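Long-range contacts in superoxide dismutase (Leishmania major, PDB 4F2N), which probably catalyses the dismutation of superoxide to dioxygen and hydrogen peroxide at a bound iron ion, as other iron superoxide dismutases do: residues W158-P163 / L184-T189; S51-E56 / Y197-E202; L29-E34 / K69-G74; C22-P27 / G79-E84. All coordinates share one frame; numbering follows the deposited sequence.

Contact 1 (W158-P163 / L184-T189)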
loop_
_atom_site.group_PDB
_atom_site.type_symbol
_atom_site.label_atom_id
_atom_site.label_comp_id
_atom_site.label_asym_id
_atom_site.label_seq_id
_atom_site.Cartn_x
_atom_site.Cartn_y
_atom_site.Cartn_z
ATOM N N TRP B 158 14.545 4.930 2.371
ATOM C CA TRP B 158 15.898 4.674 1.882
ATOM C C TRP B 158 16.898 5.543 2.553
ATOM O O TRP B 158 16.618 6.711 2.857
ATOM C CB TRP B 158 15.953 5.071 0.401
ATOM C CG TRP B 158 14.976 4.338 -0.480
ATOM C CD1 TRP B 158 13.662 4.710 -0.803
ATOM C CD2 TRP B 158 15.215 3.094 -1.224
ATOM N NE1 TRP B 158 13.099 3.797 -1.648
ATOM C CE2 TRP B 158 13.958 2.798 -1.937
ATOM C CE3 TRP B 158 16.306 2.220 -1.361
ATOM C CZ2 TRP B 158 13.813 1.677 -2.763
ATOM C CZ3 TRP B 158 16.152 1.075 -2.182
ATOM C CH2 TRP B 158 14.925 0.826 -2.885
ATOM N N LEU B 159 18.095 5.009 2.736
ATOM C CA LEU B 159 19.295 5.836 2.969
ATOM C C LEU B 159 20.124 5.756 1.690
ATOM O O LEU B 159 20.475 4.661 1.235
ATOM C CB LEU B 159 20.105 5.314 4.176
ATOM C CG LEU B 159 21.414 6.049 4.540
ATOM C CD1 LEU B 159 21.147 7.486 4.968
ATOM C CD2 LEU B 159 22.095 5.289 5.678
ATOM N N CYS B 160 20.400 6.907 1.098
ATOM C CA CYS B 160 21.141 6.987 -0.154
ATOM C C CYS B 160 22.352 7.892 -0.064
ATOM O O CYS B 160 22.419 8.818 0.771
ATOM C CB CYS B 160 20.266 7.495 -1.315
ATOM S SG CYS B 160 18.806 6.503 -1.685
ATOM N N VAL B 161 23.293 7.631 -0.964
ATOM C CA VAL B 161 24.410 8.519 -1.212
ATOM C C VAL B 161 24.043 9.314 -2.480
ATOM O O VAL B 161 23.585 8.753 -3.516
ATOM C CB VAL B 161 25.708 7.711 -1.481
ATOM C CG1 VAL B 161 26.761 8.570 -2.168
ATOM C CG2 VAL B 161 26.236 7.050 -0.204
ATOM N N ASP B 162 24.224 10.622 -2.415
ATOM C CA ASP B 162 24.161 11.444 -3.627
ATOM C C ASP B 162 25.594 11.476 -4.195
ATOM O O ASP B 162 26.493 12.013 -3.540
ATOM C CB ASP B 162 23.662 12.868 -3.280
ATOM C CG ASP B 162 23.609 13.801 -4.492
ATOM O OD1 ASP B 162 24.491 13.724 -5.378
ATOM O OD2 ASP B 162 22.712 14.667 -4.531
ATOM N N PRO B 163 25.814 10.897 -5.405
ATOM C CA PRO B 163 27.204 10.734 -5.834
ATOM C C PRO B 163 27.881 12.059 -6.193
ATOM O O PRO B 163 29.124 12.150 -6.168
ATOM C CB PRO B 163 27.091 9.839 -7.073
ATOM C CG PRO B 163 25.731 10.140 -7.643
ATOM C CD PRO B 163 24.863 10.361 -6.408
ATOM N N LEU B 184 20.256 8.746 -7.434
ATOM C CA LEU B 184 20.786 8.481 -6.081
ATOM C C LEU B 184 21.283 7.034 -6.004
ATOM O O LEU B 184 20.869 6.202 -6.802
ATOM C CB LEU B 184 19.731 8.760 -4.999
ATOM C CG LEU B 184 19.350 10.258 -4.839
ATOM C CD1 LEU B 184 18.345 10.416 -3.704
ATOM C CD2 LEU B 184 20.551 11.160 -4.567
ATOM N N ARG B 185 22.131 6.743 -5.020
ATOM C CA ARG B 185 22.709 5.421 -4.859
ATOM C C ARG B 185 22.328 4.882 -3.510
ATOM O O ARG B 185 22.889 5.309 -2.510
ATOM C CB ARG B 185 24.239 5.508 -4.991
ATOM C CG ARG B 185 24.672 5.829 -6.410
ATOM C CD ARG B 185 26.197 5.971 -6.542
ATOM N NE ARG B 185 26.604 6.178 -7.933
ATOM C CZ ARG B 185 27.873 6.238 -8.371
ATOM N NH1 ARG B 185 28.895 6.145 -7.549
ATOM N NH2 ARG B 185 28.116 6.428 -9.654
ATOM N N PRO B 186 21.340 3.980 -3.478
ATOM C CA PRO B 186 20.861 3.378 -2.233
ATOM C C PRO B 186 21.969 2.626 -1.523
ATOM O O PRO B 186 22.789 1.973 -2.182
ATOM C CB PRO B 186 19.752 2.399 -2.717
ATOM C CG PRO B 186 19.288 3.003 -4.021
ATOM C CD PRO B 186 20.575 3.492 -4.653
ATOM N N ILE B 187 21.994 2.720 -0.187
ATOM C CA ILE B 187 22.884 1.910 0.633
ATOM C C ILE B 187 22.122 1.125 1.690
ATOM O O ILE B 187 22.663 0.177 2.256
ATOM C CB ILE B 187 24.085 2.712 1.246
ATOM C CG1 ILE B 187 23.619 3.626 2.386
ATOM C CG2 ILE B 187 24.826 3.498 0.156
ATOM C CD1 ILE B 187 24.742 4.386 3.084
ATOM N N PHE B 188 20.860 1.506 1.935
ATOM C CA PHE B 188 19.983 0.807 2.890
ATOM C C PHE B 188 18.524 1.101 2.560
ATOM O O PHE B 188 18.204 2.207 2.074
ATOM C CB PHE B 188 20.274 1.247 4.321
ATOM C CG PHE B 188 19.364 0.576 5.332
ATOM C CD1 PHE B 188 19.427 -0.812 5.511
ATOM C CD2 PHE B 188 18.391 1.303 6.029
ATOM C CE1 PHE B 188 18.570 -1.464 6.389
ATOM C CE2 PHE B 188 17.546 0.657 6.942
ATOM C CZ PHE B 188 17.634 -0.731 7.110
ATOM N N THR B 189 17.656 0.118 2.747
ATOM C CA THR B 189 16.207 0.334 2.582
ATOM C C THR B 189 15.385 -0.395 3.637
ATOM O O THR B 189 15.820 -1.431 4.163
ATOM C CB THR B 189 15.705 -0.053 1.156
ATOM O OG1 THR B 189 14.427 0.555 0.926
ATOM C CG2 THR B 189 15.515 -1.564 0.997
#

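Contact 2 (S51-E56 / Y197-E202)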
loop_
_atom_site.group_PDB
_atom_site.type_symbol
_atom_site.label_atom_id
_atom_site.label_comp_id
_atom_site.label_asym_id
_atom_site.label_seq_id
_atom_site.Cartn_x
_atom_site.Cartn_y
_atom_site.Cartn_z
ATOM N N SER B 51 9.330 -13.345 11.936
ATOM C CA SER B 51 9.007 -14.758 12.130
ATOM C C SER B 51 9.220 -15.552 10.836
ATOM O O SER B 51 9.247 -14.972 9.749
ATOM C CB SER B 51 7.546 -14.892 12.552
ATOM O OG SER B 51 6.708 -14.574 11.443
ATOM N N PRO B 52 9.358 -16.893 10.950
ATOM C CA PRO B 52 9.431 -17.739 9.759
ATOM C C PRO B 52 8.274 -17.484 8.785
ATOM O O PRO B 52 8.518 -17.289 7.576
ATOM C CB PRO B 52 9.395 -19.174 10.349
ATOM C CG PRO B 52 10.091 -19.006 11.676
ATOM C CD PRO B 52 9.635 -17.664 12.193
ATOM N N ARG B 53 7.039 -17.425 9.298
ATOM C CA ARG B 53 5.891 -17.214 8.407
ATOM C C ARG B 53 5.925 -15.821 7.763
ATOM O O ARG B 53 5.620 -15.696 6.577
ATOM C CB ARG B 53 4.553 -17.506 9.105
ATOM C CG ARG B 53 3.312 -17.227 8.252
ATOM C CD ARG B 53 3.324 -18.040 6.960
ATOM N NE ARG B 53 1.996 -18.179 6.360
ATOM C CZ ARG B 53 1.735 -18.965 5.319
ATOM N NH1 ARG B 53 2.707 -19.700 4.781
ATOM N NH2 ARG B 53 0.499 -19.059 4.844
ATOM N N GLN B 54 6.316 -14.789 8.510
ATOM C CA GLN B 54 6.419 -13.432 7.899
ATOM C C GLN B 54 7.402 -13.439 6.738
ATOM O O GLN B 54 7.135 -12.845 5.663
ATOM C CB GLN B 54 6.839 -12.391 8.950
ATOM C CG GLN B 54 7.120 -10.993 8.427
ATOM C CD GLN B 54 5.849 -10.265 8.000
ATOM O OE1 GLN B 54 5.228 -9.539 8.794
ATOM N NE2 GLN B 54 5.441 -10.476 6.752
ATOM N N LEU B 55 8.542 -14.099 6.923
ATOM C CA LEU B 55 9.551 -14.129 5.846
ATOM C C LEU B 55 9.079 -14.992 4.686
ATOM O O LEU B 55 9.311 -14.652 3.517
ATOM C CB LEU B 55 10.917 -14.640 6.341
ATOM C CG LEU B 55 12.013 -14.734 5.270
ATOM C CD1 LEU B 55 12.297 -13.361 4.651
ATOM C CD2 LEU B 55 13.287 -15.310 5.857
ATOM N N GLU B 56 8.430 -16.107 5.008
ATOM C CA GLU B 56 7.933 -17.027 3.974
ATOM C C GLU B 56 6.931 -16.321 3.046
ATOM O O GLU B 56 7.030 -16.422 1.808
ATOM C CB GLU B 56 7.288 -18.266 4.599
ATOM C CG GLU B 56 6.713 -19.220 3.570
ATOM C CD GLU B 56 6.066 -20.454 4.156
ATOM O OE1 GLU B 56 5.539 -20.436 5.303
ATOM O OE2 GLU B 56 6.070 -21.465 3.428
ATOM N N TYR B 197 5.367 -6.121 7.267
ATOM C CA TYR B 197 5.340 -6.239 8.739
ATOM C C TYR B 197 4.013 -6.690 9.303
ATOM O O TYR B 197 3.915 -6.849 10.519
ATOM C CB TYR B 197 5.703 -4.878 9.390
ATOM C CG TYR B 197 4.786 -3.731 8.973
ATOM C CD1 TYR B 197 3.594 -3.455 9.666
ATOM C CD2 TYR B 197 5.101 -2.930 7.877
ATOM C CE1 TYR B 197 2.752 -2.400 9.250
ATOM C CE2 TYR B 197 4.285 -1.884 7.479
ATOM C CZ TYR B 197 3.106 -1.640 8.155
ATOM O OH TYR B 197 2.287 -0.611 7.764
ATOM N N TYR B 198 2.976 -6.863 8.474
ATOM C CA TYR B 198 1.629 -7.057 9.053
ATOM C C TYR B 198 1.460 -8.383 9.795
ATOM O O TYR B 198 0.671 -8.466 10.746
ATOM C CB TYR B 198 0.490 -6.886 8.038
ATOM C CG TYR B 198 -0.715 -6.186 8.645
ATOM C CD1 TYR B 198 -0.749 -4.802 8.748
ATOM C CD2 TYR B 198 -1.786 -6.914 9.157
ATOM C CE1 TYR B 198 -1.842 -4.144 9.313
ATOM C CE2 TYR B 198 -2.878 -6.281 9.755
ATOM C CZ TYR B 198 -2.903 -4.896 9.820
ATOM O OH TYR B 198 -3.984 -4.252 10.393
ATOM N N LYS B 199 2.152 -9.412 9.323
ATOM C CA LYS B 199 2.054 -10.733 9.976
ATOM C C LYS B 199 2.523 -10.664 11.424
ATOM O O LYS B 199 1.888 -11.230 12.305
ATOM C CB LYS B 199 2.826 -11.804 9.187
ATOM C CG LYS B 199 2.761 -13.214 9.786
ATOM C CD LYS B 199 1.365 -13.799 9.612
ATOM C CE LYS B 199 1.222 -15.124 10.348
ATOM N NZ LYS B 199 -0.107 -15.702 10.008
ATOM N N ASP B 200 3.632 -9.981 11.689
ATOM C CA ASP B 200 4.181 -9.968 13.063
ATOM C C ASP B 200 3.777 -8.748 13.886
ATOM O O ASP B 200 3.679 -8.841 15.117
ATOM C CB ASP B 200 5.708 -10.021 13.025
ATOM C CG ASP B 200 6.246 -11.283 12.352
ATOM O OD1 ASP B 200 5.514 -12.292 12.250
ATOM O OD2 ASP B 200 7.437 -11.267 11.959
ATOM N N PHE B 201 3.570 -7.608 13.209
ATOM C CA PHE B 201 3.362 -6.336 13.897
ATOM C C PHE B 201 1.973 -5.742 13.661
ATOM O O PHE B 201 1.664 -4.664 14.201
ATOM C CB PHE B 201 4.417 -5.311 13.453
ATOM C CG PHE B 201 5.801 -5.625 13.940
ATOM C CD1 PHE B 201 6.209 -5.199 15.203
ATOM C CD2 PHE B 201 6.677 -6.393 13.164
ATOM C CE1 PHE B 201 7.490 -5.510 15.666
ATOM C CE2 PHE B 201 7.957 -6.708 13.625
ATOM C CZ PHE B 201 8.365 -6.254 14.862
ATOM N N GLU B 202 1.160 -6.426 12.858
ATOM C CA GLU B 202 -0.156 -5.891 12.475
ATOM C C GLU B 202 -0.021 -4.406 12.053
ATOM O O GLU B 202 0.840 -4.075 11.222
ATOM C CB GLU B 202 -1.185 -6.132 13.615
ATOM C CG GLU B 202 -1.249 -7.618 14.017
ATOM C CD GLU B 202 -2.130 -7.912 15.235
ATOM O OE1 GLU B 202 -2.156 -7.110 16.204
ATOM O OE2 GLU B 202 -2.798 -8.964 15.239
#

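Contact 3 (L29-E34 / K69-G74)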
loop_
_atom_site.group_PDB
_atom_site.type_symbol
_atom_site.label_atom_id
_atom_site.label_comp_id
_atom_site.label_asym_id
_atom_site.label_seq_id
_atom_site.Cartn_x
_atom_site.Cartn_y
_atom_site.Cartn_z
ATOM N N LEU B 29 22.404 -8.624 -10.026
ATOM C CA LEU B 29 20.950 -8.832 -10.225
ATOM C C LEU B 29 20.525 -8.650 -11.679
ATOM O O LEU B 29 20.424 -7.533 -12.178
ATOM C CB LEU B 29 20.089 -7.971 -9.275
ATOM C CG LEU B 29 18.638 -8.463 -9.102
ATOM C CD1 LEU B 29 18.603 -9.709 -8.229
ATOM C CD2 LEU B 29 17.752 -7.381 -8.496
ATOM N N ARG B 30 20.241 -9.765 -12.354
ATOM C CA ARG B 30 20.104 -9.742 -13.819
ATOM C C ARG B 30 18.821 -10.373 -14.322
ATOM O O ARG B 30 18.097 -10.998 -13.563
ATOM C CB ARG B 30 21.327 -10.378 -14.497
ATOM C CG ARG B 30 22.626 -9.716 -14.052
ATOM C CD ARG B 30 23.714 -9.696 -15.099
ATOM N NE ARG B 30 24.664 -8.646 -14.739
ATOM C CZ ARG B 30 25.137 -7.722 -15.568
ATOM N NH1 ARG B 30 24.779 -7.713 -16.853
ATOM N NH2 ARG B 30 25.994 -6.817 -15.104
ATOM N N TYR B 31 18.526 -10.146 -15.598
ATOM C CA TYR B 31 17.398 -10.780 -16.301
ATOM C C TYR B 31 17.922 -11.959 -17.171
ATOM O O TYR B 31 18.979 -11.827 -17.748
ATOM C CB TYR B 31 16.694 -9.735 -17.174
ATOM C CG TYR B 31 15.391 -10.230 -17.739
ATOM C CD1 TYR B 31 14.191 -10.061 -17.032
ATOM C CD2 TYR B 31 15.354 -10.907 -18.967
ATOM C CE1 TYR B 31 13.001 -10.543 -17.542
ATOM C CE2 TYR B 31 14.161 -11.383 -19.482
ATOM C CZ TYR B 31 12.997 -11.208 -18.761
ATOM O OH TYR B 31 11.815 -11.681 -19.277
ATOM N N PRO B 32 17.186 -13.101 -17.277
ATOM C CA PRO B 32 15.885 -13.413 -16.670
ATOM C C PRO B 32 15.957 -13.366 -15.151
ATOM O O PRO B 32 16.969 -13.779 -14.566
ATOM C CB PRO B 32 15.588 -14.847 -17.162
ATOM C CG PRO B 32 16.448 -15.046 -18.374
ATOM C CD PRO B 32 17.689 -14.235 -18.091
ATOM N N ALA B 33 14.908 -12.845 -14.530
ATOM C CA ALA B 33 14.863 -12.659 -13.086
ATOM C C ALA B 33 14.884 -14.004 -12.344
ATOM O O ALA B 33 14.317 -14.990 -12.839
ATOM C CB ALA B 33 13.615 -11.869 -12.720
ATOM N N GLU B 34 15.524 -14.033 -11.176
ATOM C CA GLU B 34 15.467 -15.182 -10.261
ATOM C C GLU B 34 15.311 -14.684 -8.835
ATOM O O GLU B 34 15.922 -13.670 -8.465
ATOM C CB GLU B 34 16.772 -15.987 -10.292
ATOM C CG GLU B 34 17.116 -16.732 -11.559
ATOM C CD GLU B 34 18.386 -17.557 -11.368
ATOM O OE1 GLU B 34 18.323 -18.603 -10.670
ATOM O OE2 GLU B 34 19.447 -17.167 -11.903
ATOM N N LYS B 69 6.213 -12.600 -12.692
ATOM C CA LYS B 69 5.527 -11.685 -13.618
ATOM C C LYS B 69 6.524 -10.993 -14.532
ATOM O O LYS B 69 6.316 -10.913 -15.760
ATOM C CB LYS B 69 4.675 -10.678 -12.836
ATOM C CG LYS B 69 3.870 -9.712 -13.700
ATOM C CD LYS B 69 2.804 -10.421 -14.487
ATOM C CE LYS B 69 1.954 -9.399 -15.217
ATOM N NZ LYS B 69 0.660 -10.024 -15.591
ATOM N N LEU B 70 7.633 -10.522 -13.959
ATOM C CA LEU B 70 8.675 -9.855 -14.746
ATOM C C LEU B 70 9.188 -10.753 -15.897
ATOM O O LEU B 70 9.390 -10.278 -17.011
ATOM C CB LEU B 70 9.850 -9.428 -13.843
ATOM C CG LEU B 70 11.057 -8.764 -14.485
ATOM C CD1 LEU B 70 10.635 -7.511 -15.236
ATOM C CD2 LEU B 70 12.082 -8.428 -13.408
ATOM N N ASN B 71 9.371 -12.042 -15.624
ATOM C CA ASN B 71 9.795 -12.996 -16.656
ATOM C C ASN B 71 8.825 -13.200 -17.824
ATOM O O ASN B 71 9.230 -13.711 -18.852
ATOM C CB ASN B 71 10.218 -14.330 -16.030
ATOM C CG ASN B 71 11.546 -14.210 -15.307
ATOM O OD1 ASN B 71 12.371 -13.390 -15.693
ATOM N ND2 ASN B 71 11.745 -14.978 -14.249
ATOM N N THR B 72 7.563 -12.789 -17.671
ATOM C CA THR B 72 6.598 -12.787 -18.795
ATOM C C THR B 72 6.650 -11.499 -19.626
ATOM O O THR B 72 5.975 -11.400 -20.655
ATOM C CB THR B 72 5.133 -12.972 -18.322
ATOM O OG1 THR B 72 4.711 -11.828 -17.561
ATOM C CG2 THR B 72 4.992 -14.230 -17.465
ATOM N N LEU B 73 7.419 -10.516 -19.173
ATOM C CA LEU B 73 7.444 -9.184 -19.793
ATOM C C LEU B 73 8.797 -8.739 -20.350
ATOM O O LEU B 73 8.860 -7.855 -21.205
ATOM C CB LEU B 73 7.027 -8.133 -18.768
ATOM C CG LEU B 73 5.663 -8.359 -18.120
ATOM C CD1 LEU B 73 5.558 -7.538 -16.849
ATOM C CD2 LEU B 73 4.549 -8.037 -19.109
ATOM N N GLY B 74 9.887 -9.306 -19.848
ATOM C CA GLY B 74 11.192 -8.717 -20.135
ATOM C C GLY B 74 11.911 -9.216 -21.366
ATOM O O GLY B 74 13.108 -8.967 -21.514
#

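Contact 4 (C22-P27 / G79-E84)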
loop_
_atom_site.group_PDB
_atom_site.type_symbol
_atom_site.label_atom_id
_atom_site.label_comp_id
_atom_site.label_asym_id
_atom_site.label_seq_id
_atom_site.Cartn_x
_atom_site.Cartn_y
_atom_site.Cartn_z
ATOM N N CYS B 22 28.411 1.485 -16.477
ATOM C CA CYS B 22 28.185 2.462 -15.428
ATOM C C CYS B 22 27.941 1.738 -14.110
ATOM O O CYS B 22 27.827 0.509 -14.074
ATOM C CB CYS B 22 27.018 3.390 -15.767
ATOM S SG CYS B 22 25.474 2.520 -16.063
ATOM N N TYR B 23 27.923 2.505 -13.026
ATOM C CA TYR B 23 27.725 1.974 -11.689
ATOM C C TYR B 23 26.325 1.339 -11.600
ATOM O O TYR B 23 25.348 1.930 -12.048
ATOM C CB TYR B 23 27.854 3.141 -10.703
ATOM C CG TYR B 23 27.552 2.802 -9.262
ATOM C CD1 TYR B 23 28.585 2.546 -8.366
ATOM C CD2 TYR B 23 26.236 2.738 -8.800
ATOM C CE1 TYR B 23 28.318 2.218 -7.044
ATOM C CE2 TYR B 23 25.949 2.424 -7.475
ATOM C CZ TYR B 23 26.989 2.161 -6.608
ATOM O OH TYR B 23 26.724 1.865 -5.295
ATOM N N HIS B 24 26.218 0.144 -11.012
ATOM C CA HIS B 24 24.903 -0.410 -10.667
ATOM C C HIS B 24 24.891 -0.690 -9.203
ATOM O O HIS B 24 25.932 -1.049 -8.623
ATOM C CB HIS B 24 24.608 -1.700 -11.442
ATOM C CG HIS B 24 24.537 -1.509 -12.938
ATOM N ND1 HIS B 24 25.610 -1.631 -13.726
ATOM C CD2 HIS B 24 23.467 -1.190 -13.782
ATOM C CE1 HIS B 24 25.259 -1.396 -15.010
ATOM N NE2 HIS B 24 23.951 -1.145 -15.042
ATOM N N THR B 25 23.718 -0.539 -8.585
ATOM C CA THR B 25 23.594 -0.819 -7.160
ATOM C C THR B 25 23.745 -2.329 -6.876
ATOM O O THR B 25 24.435 -2.722 -5.911
ATOM C CB THR B 25 22.259 -0.272 -6.612
ATOM O OG1 THR B 25 22.300 1.156 -6.653
ATOM C CG2 THR B 25 22.054 -0.684 -5.171
ATOM N N LEU B 26 23.077 -3.155 -7.692
ATOM C CA LEU B 26 23.231 -4.630 -7.612
ATOM C C LEU B 26 23.627 -5.202 -8.975
ATOM O O LEU B 26 22.765 -5.741 -9.690
ATOM C CB LEU B 26 21.906 -5.284 -7.163
ATOM C CG LEU B 26 21.382 -4.920 -5.768
ATOM C CD1 LEU B 26 20.027 -5.595 -5.514
ATOM C CD2 LEU B 26 22.423 -5.274 -4.709
ATOM N N PRO B 27 24.921 -5.110 -9.341
ATOM C CA PRO B 27 25.282 -5.550 -10.698
ATOM C C PRO B 27 25.061 -7.037 -10.962
ATOM O O PRO B 27 24.915 -7.421 -12.116
ATOM C CB PRO B 27 26.786 -5.229 -10.809
ATOM C CG PRO B 27 27.242 -4.956 -9.426
ATOM C CD PRO B 27 26.066 -4.537 -8.606
ATOM N N GLY B 79 20.594 -11.100 -20.161
ATOM C CA GLY B 79 21.987 -10.740 -19.892
ATOM C C GLY B 79 22.154 -9.361 -19.239
ATOM O O GLY B 79 23.244 -9.003 -18.791
ATOM N N LYS B 80 21.093 -8.570 -19.212
ATOM C CA LYS B 80 21.189 -7.207 -18.681
ATOM C C LYS B 80 20.784 -7.148 -17.223
ATOM O O LYS B 80 20.089 -8.053 -16.749
ATOM C CB LYS B 80 20.318 -6.263 -19.508
ATOM C CG LYS B 80 20.859 -6.029 -20.913
ATOM C CD LYS B 80 19.736 -5.518 -21.807
ATOM C CE LYS B 80 20.248 -4.846 -23.087
ATOM N NZ LYS B 80 21.567 -5.393 -23.509
ATOM N N THR B 81 21.211 -6.099 -16.517
ATOM C CA THR B 81 20.772 -5.884 -15.124
ATOM C C THR B 81 19.293 -5.528 -15.034
ATOM O O THR B 81 18.698 -4.919 -15.951
ATOM C CB THR B 81 21.564 -4.767 -14.392
ATOM O OG1 THR B 81 21.397 -3.523 -15.094
ATOM C CG2 THR B 81 23.070 -5.120 -14.335
ATOM N N ILE B 82 18.707 -5.905 -13.917
ATOM C CA ILE B 82 17.360 -5.464 -13.575
ATOM C C ILE B 82 17.287 -3.933 -13.546
ATOM O O ILE B 82 16.315 -3.357 -14.018
ATOM C CB ILE B 82 16.906 -6.082 -12.238
ATOM C CG1 ILE B 82 16.928 -7.634 -12.321
ATOM C CG2 ILE B 82 15.522 -5.569 -11.825
ATOM C CD1 ILE B 82 16.033 -8.232 -13.392
ATOM N N GLU B 83 18.328 -3.273 -13.034
ATOM C CA GLU B 83 18.357 -1.803 -13.021
ATOM C C GLU B 83 18.249 -1.187 -14.420
ATOM O O GLU B 83 17.660 -0.119 -14.619
ATOM C CB GLU B 83 19.640 -1.332 -12.363
ATOM C CG GLU B 83 19.567 -1.505 -10.866
ATOM C CD GLU B 83 20.928 -1.422 -10.215
ATOM O OE1 GLU B 83 21.446 -0.293 -10.142
ATOM O OE2 GLU B 83 21.449 -2.474 -9.766
ATOM N N GLU B 84 18.812 -1.863 -15.405
ATOM C CA GLU B 84 18.664 -1.392 -16.776
ATOM C C GLU B 84 17.176 -1.397 -17.191
ATOM O O GLU B 84 16.699 -0.468 -17.855
ATOM C CB GLU B 84 19.523 -2.241 -17.718
ATOM C CG GLU B 84 19.488 -1.789 -19.157
ATOM C CD GLU B 84 20.709 -2.234 -19.962
ATOM O OE1 GLU B 84 21.762 -2.612 -19.377
ATOM O OE2 GLU B 84 20.607 -2.200 -21.204
HETATM O O HOH W 1 22.645 2.453 -8.894
#

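Contact 1 (W158-P163 / L184-T189)
Thr189 lays its CB over the six-membered ring of Trp158, a CH-pi contact 3.8 Å from the ring centroid, and its OG1 sits 3.3 Å above the same plane, offset toward the rim. That hydroxyl is hydrogen-bonded to Thr157 O, while Trp158 NE1 is held by Thr173. The ring owes its place to CG standing anti to the carbonyl carbon (chi1 -59°), and Pro186 CB fits obliquely against it, 3.7 Å from Trp158 CE3. Cys160 then drops into the notch between Pro186 and Leu184, with Leu184 CB 3.9 Å from Cys160 CB. The two strands, 155-161 and 185-191, are antiparallel neighbours in the three-stranded sheet of the C-terminal domain of iron/manganese superoxide dismutases, and a classic beta bulge puts both Ile187 and Phe188 opposite Leu159. Leu159 O accepts from Ile187 N at 2.8 Å and, at greater length, from Phe188 N. On the face that carries Leu159 and Val161, Ile187 forks: CD1 meets Leu159 CD2 at 3.8 Å, and CG2 meets Val161 CG2, the two side chains crossing at about a right angle. Helix 218-229 covers this side through Val221 and Met224. Past the last bridge, Pro163 CB lies over one face of the Arg185 guanidinium; Arg185, extended from CG to NE, hydrogen-bonds Ala228 O through NH1.

Contact 2 (S51-E56 / Y197-E202)
An N-capped helix start, that of helix 52-71 in the alpha-hairpin domain, is docked here on the short helix 198-201 of the C-terminal domain, just after the metal ligand His195 in sequence. The carboxylate of Asp200 takes hold of Ser51, the N-cap residue, with both oxygens: Ser51 N donates to Asp200 OD2 at 2.8 Å, nearly straight (171°) but 25° out of the carboxylate plane, and Ser51 OG donates to the syn lone pair of Asp200 OD1, 2.7 Å away. The same OG accepts from Gln54 N at 3.0 Å, so one hydroxyl serves both cap and domain contact; OG stands between the backbone N and the carbonyl carbon (chi1 70°), within reach of both partners. Gln54, bent at chi2, slides past Lys199 in the opposite direction and brings OE1 to the start of the second helix, where Asp200 N gives it a weak bond; its NE2 makes another weak one to His195 O. The carbon chains of Arg53 and Lys199 also touch, although both carry like charge. Glu202 of the second subunit forms salt bridges with both and probably offsets that charge at the dimer interface. Between these two side chains the closest approach is Arg53 CG to Lys199 CE, 3.6 Å.

Contact 3 (L29-E34 / K69-G74)
The irregular chain around Pro32, which follows a cis peptide bond, passes the C-terminal end of helix 52-71 with Pro32 CA 6.1 Å from Asn71 CA. Asn71 reads the backbone of Ala33 with both ends of its amide: OD1 accepts from Ala33 N at 2.8 Å, in the carbonyl plane and on a lone pair, and ND2 donates to Ala33 O at 2.9 Å, almost straight (172°). With CG beside the backbone N (chi1 -72°), the amide is carried out across to the loop. Tyr31 slides past it in the opposite direction, ring and amide planes 67° apart. The phenol lies against Gly74, Tyr31 CZ being 3.4 Å from Gly74 CA, and Leu70 O comes to the ring edge near its plane. On the apolar side, Ala33 CB rests on Leu70 CD2 at 3.8 Å, and Ile82 of helix 82-89 touches both Tyr31 and Leu70. The contact thus ties the loop before helix 52-71 to the C-terminal end of that helix, within the alpha-hairpin domain. Because two bonds of opposite polarity grip one amide, the rotation of the Asn71 side chain is fixed and its oxygen and nitrogen are told apart, while both polar backbone atoms of Ala33 find a partner.

Contact 4 (C22-P27 / G79-E84)
Glu83 reaches from helix 82-89 to two successive backbone amides of the N-terminal loop. Thr25 N donates to Glu83 OE1 at 2.8 Å on its syn lone pair, and Leu26 N donates to Glu83 OE2 at 2.7 Å, on the syn side but 21° out of the carboxylate plane. The glutamate chain, extended beyond CG, reaches across to the loop and meets Thr25 at about a right angle. This is the tight, buried half, backed by Phe106 of helix 96-113 and by Leu180. A water joins it from the side, donating to Glu83 OE1 and lying 2.6 Å from Thr25 OG1. Thr81 is the N-cap of helix 82-89, its OG1 accepting from Glu84 N at 3.1 Å; this helix belongs to the alpha-hairpin domain, and the loop also leans on helix 218-229, where His24 O accepts a hydrogen bond from Arg227. The same threonine faces the looser half. Its CG2, anti to the carbonyl carbon, stands over the centre of the His24 ring, a CH-pi contact of 4.0 Å to the centroid, only 11° off the normal. Thr81 CG2 also lies 3.7 Å from Pro27 O, and His24 and Pro27 are partly exposed.

Contact 1 covers the largest area of the four and is buried, a sheet pairing of backbone bonds and apolar packing within the C-terminal domain. Contact 4 is buried too but relies on a carboxylate, and it touches contact 1 where Tyr23 and Thr25 meet Arg185 and Pro186. Contacts 2 and 3 use opposite ends of helix 52-71, their centres 26 Å apart, and both are only partly buried: a carboxylate holds the start of the helix against the other domain beside the subunit interface, whereas an amide holds its end against a loop of the same domain. Contacts 3 and 4 adjoin through Tyr31 N and Lys80 O, which probably form a hydrogen bond.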